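Local coordinates for T9SS C-terminal target domain-containing protein (PDB 5JVK) that probably hydrolyses O-glycosidic bonds in carbohydrates as a family 39 glycoside hydrolase of a gut symbiont, at residues G284-P289 and W337-G342. Residues are numbered along the deposited sequence; the frame is centred on the assembly and turned at random.
Sequences GYSIHP and WVTEIG
H288 lies flat against E340 at the C-terminal ends of two neighbouring parallel strands, the sixth and seventh of the eight-stranded (beta/alpha) barrel. W337 N bonds to Y285 O (2.9 Å, N-H...O 168°) and I287 N to W337 O (3.1 Å); beyond them the pairing weakens, and V338 turns through an inverse gamma turn. With CG of H288 anti to its carbonyl carbon (chi1 -73°), the imidazole reaches over to the neighbouring strand. There NE2 donates to T339 OG1 (2.9 Å), which sits within the ring plane, while ND1 bonds to E223. E340 covers one face: its CB stands 3.6 Å from the ring centroid in a CH-pi contact, and the extended chain carries the carboxylate over CE1, its plane 21° from that of the ring. Replacing H288 by an alanine would probably leave T339 OG1 and E223 without their imidazole partner and open a gap beside E340 CB. Just past strand 284-287, P289 CD packs on V338 CG1 (3.7 Å), and W316 touches both. Y290 OH is hydrogen-bonded to E340 OE1, near a bound glycerol; R134 forms a salt bridge with OE2. E219 OE2 is hydrogen-bonded to S286 OG and T339 OG1. This buried polar network is consistent with the active-site end of such barrels.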
ATOM      1  N   GLY A 284     -14.874  12.222   6.945  1.00 29.83           N
ATOM      2  CA  GLY A 284     -13.447  12.161   7.236  1.00 28.99           C
ATOM      3  C   GLY A 284     -12.643  12.986   6.252  1.00 28.31           C
ATOM      4  O   GLY A 284     -13.207  13.571   5.323  1.00 28.47           O
ATOM      5  N   TYR A 285     -11.331  13.053   6.471  1.00 27.20           N
ATOM      6  CA  TYR A 285     -10.413  13.708   5.535  1.00 26.31           C
ATOM      7  C   TYR A 285      -9.206  12.826   5.269  1.00 25.31           C
ATOM      8  O   TYR A 285      -8.970  11.857   5.989  1.00 24.94           O
ATOM      9  CB  TYR A 285      -9.978  15.093   6.046  1.00 26.61           C
ATOM     10  CG  TYR A 285      -9.067  15.089   7.262  1.00 26.53           C
ATOM     11  CD1 TYR A 285      -7.677  15.192   7.127  1.00 26.28           C
ATOM     12  CD2 TYR A 285      -9.596  15.006   8.548  1.00 26.49           C
ATOM     13  CE1 TYR A 285      -6.844  15.196   8.240  1.00 26.28           C
ATOM     14  CE2 TYR A 285      -8.771  15.012   9.663  1.00 26.76           C
ATOM     15  CZ  TYR A 285      -7.399  15.105   9.506  1.00 26.55           C
ATOM     16  OH  TYR A 285      -6.595  15.108  10.623  1.00 27.15           O
ATOM     17  N   SER A 286      -8.452  13.168   4.228  1.00 24.45           N
ATOM     18  CA  SER A 286      -7.279  12.395   3.832  1.00 23.87           C
ATOM     19  C   SER A 286      -5.995  13.221   3.817  1.00 23.42           C
ATOM     20  O   SER A 286      -6.028  14.435   3.591  1.00 23.39           O
ATOM     21  CB  SER A 286      -7.496  11.756   2.459  1.00 23.88           C
ATOM     22  OG  SER A 286      -7.696  12.738   1.460  1.00 24.03           O
ATOM     23  N   ILE A 287      -4.875  12.535   4.054  1.00 22.58           N
ATOM     24  CA  ILE A 287      -3.534  13.124   3.981  1.00 21.94           C
ATOM     25  C   ILE A 287      -2.621  12.280   3.089  1.00 21.72           C
ATOM     26  O   ILE A 287      -2.818  11.071   2.954  1.00 21.71           O
ATOM     27  CB  ILE A 287      -2.889  13.284   5.376  1.00 21.74           C
ATOM     28  CG1 ILE A 287      -2.867  11.957   6.148  1.00 21.57           C
ATOM     29  CG2 ILE A 287      -3.630  14.345   6.178  1.00 21.77           C
ATOM     30  CD1 ILE A 287      -1.818  11.916   7.232  1.00 21.57           C
ATOM     31  N   HIS A 288      -1.623  12.930   2.494  1.00 21.43           N
ATOM     32  CA  HIS A 288      -0.595  12.275   1.684  1.00 21.22           C
ATOM     33  C   HIS A 288       0.776  12.542   2.321  1.00 21.03           C
ATOM     34  O   HIS A 288       1.592  13.269   1.749  1.00 21.29           O
ATOM     35  CB  HIS A 288      -0.624  12.821   0.246  1.00 21.04           C
ATOM     36  CG  HIS A 288      -1.786  12.347  -0.574  1.00 21.03           C
ATOM     37  ND1 HIS A 288      -1.868  12.579  -1.928  1.00 21.04           N
ATOM     38  CD2 HIS A 288      -2.896  11.643  -0.248  1.00 21.04           C
ATOM     39  CE1 HIS A 288      -2.987  12.057  -2.398  1.00 20.99           C
ATOM     40  NE2 HIS A 288      -3.627  11.479  -1.399  1.00 21.06           N
ATOM     41  N   PRO A 289       1.041  11.964   3.509  1.00 20.90           N
ATOM     42  CA  PRO A 289       2.229  12.350   4.276  1.00 20.77           C
ATOM     43  C   PRO A 289       3.517  11.686   3.769  1.00 20.50           C
ATOM     44  O   PRO A 289       4.080  10.819   4.437  1.00 20.76           O
ATOM     45  CB  PRO A 289       1.871  11.878   5.688  1.00 20.86           C
ATOM     46  CG  PRO A 289       1.115  10.619   5.438  1.00 20.88           C
ATOM     47  CD  PRO A 289       0.293  10.896   4.201  1.00 20.94           C
ATOM     48  N   TRP A 337      -7.833   9.285   6.728  1.00 25.63           N
ATOM     49  CA  TRP A 337      -7.453   8.274   5.743  1.00 25.31           C
ATOM     50  C   TRP A 337      -6.114   8.628   5.102  1.00 24.62           C
ATOM     51  O   TRP A 337      -5.979   9.691   4.508  1.00 24.95           O
ATOM     52  CB  TRP A 337      -8.540   8.173   4.676  1.00 25.47           C
ATOM     53  CG  TRP A 337      -9.839   7.681   5.227  1.00 25.95           C
ATOM     54  CD1 TRP A 337     -10.757   8.403   5.934  1.00 26.23           C
ATOM     55  CD2 TRP A 337     -10.360   6.350   5.133  1.00 26.20           C
ATOM     56  NE1 TRP A 337     -11.822   7.605   6.282  1.00 26.27           N
ATOM     57  CE2 TRP A 337     -11.605   6.341   5.802  1.00 26.26           C
ATOM     58  CE3 TRP A 337      -9.899   5.166   4.544  1.00 26.21           C
ATOM     59  CZ2 TRP A 337     -12.396   5.192   5.898  1.00 26.36           C
ATOM     60  CZ3 TRP A 337     -10.687   4.020   4.642  1.00 26.35           C
ATOM     61  CH2 TRP A 337     -11.921   4.044   5.315  1.00 26.22           C
ATOM     62  N   VAL A 338      -5.128   7.741   5.219  1.00 23.60           N
ATOM     63  CA  VAL A 338      -3.814   7.969   4.609  1.00 22.96           C
ATOM     64  C   VAL A 338      -3.870   7.427   3.178  1.00 22.53           C
ATOM     65  O   VAL A 338      -3.406   6.324   2.891  1.00 22.32           O
ATOM     66  CB  VAL A 338      -2.681   7.334   5.446  1.00 22.81           C
ATOM     67  CG1 VAL A 338      -1.314   7.681   4.866  1.00 22.69           C
ATOM     68  CG2 VAL A 338      -2.790   7.788   6.899  1.00 22.87           C
ATOM     69  N   THR A 339      -4.460   8.222   2.289  1.00 22.25           N
ATOM     70  CA  THR A 339      -4.803   7.764   0.938  1.00 22.26           C
ATOM     71  C   THR A 339      -3.616   7.663  -0.025  1.00 22.25           C
ATOM     72  O   THR A 339      -3.736   7.038  -1.075  1.00 22.29           O
ATOM     73  CB  THR A 339      -5.920   8.624   0.311  1.00 22.18           C
ATOM     74  OG1 THR A 339      -5.505   9.994   0.229  1.00 22.15           O
ATOM     75  CG2 THR A 339      -7.196   8.517   1.141  1.00 22.14           C
ATOM     76  N   GLU A 340      -2.484   8.275   0.322  1.00 22.36           N
ATOM     77  CA  GLU A 340      -1.204   7.961  -0.322  1.00 22.35           C
ATOM     78  C   GLU A 340      -0.056   8.052   0.678  1.00 21.96           C
ATOM     79  O   GLU A 340       0.057   9.027   1.419  1.00 21.53           O
ATOM     80  CB  GLU A 340      -0.892   8.904  -1.489  1.00 22.56           C
ATOM     81  CG  GLU A 340      -1.820   8.811  -2.691  1.00 22.78           C
ATOM     82  CD  GLU A 340      -1.378   9.684  -3.856  1.00 23.16           C
ATOM     83  OE1 GLU A 340      -0.216  10.154  -3.880  1.00 23.16           O
ATOM     84  OE2 GLU A 340      -2.209   9.917  -4.756  1.00 23.93           O
ATOM     85  N   ILE A 341       0.785   7.025   0.694  1.00 21.40           N
ATOM     86  CA  ILE A 341       2.105   7.112   1.309  1.00 21.15           C
ATOM     87  C   ILE A 341       3.004   6.121   0.578  1.00 20.99           C
ATOM     88  O   ILE A 341       2.551   5.044   0.197  1.00 21.06           O
ATOM     89  CB  ILE A 341       2.064   6.858   2.835  1.00 21.16           C
ATOM     90  CG1 ILE A 341       3.441   7.108   3.461  1.00 21.32           C
ATOM     91  CG2 ILE A 341       1.572   5.450   3.161  1.00 21.19           C
ATOM     92  CD1 ILE A 341       3.428   7.142   4.975  1.00 21.33           C
ATOM     93  N   GLY A 342       4.260   6.491   0.354  1.00 20.47           N
ATOM     94  CA  GLY A 342       5.172   5.611  -0.356  1.00 20.15           C
ATOM     95  C   GLY A 342       6.583   6.131  -0.503  1.00 20.02           C
ATOM     96  O   GLY A 342       6.863   7.301  -0.248  1.00 20.09           O
TER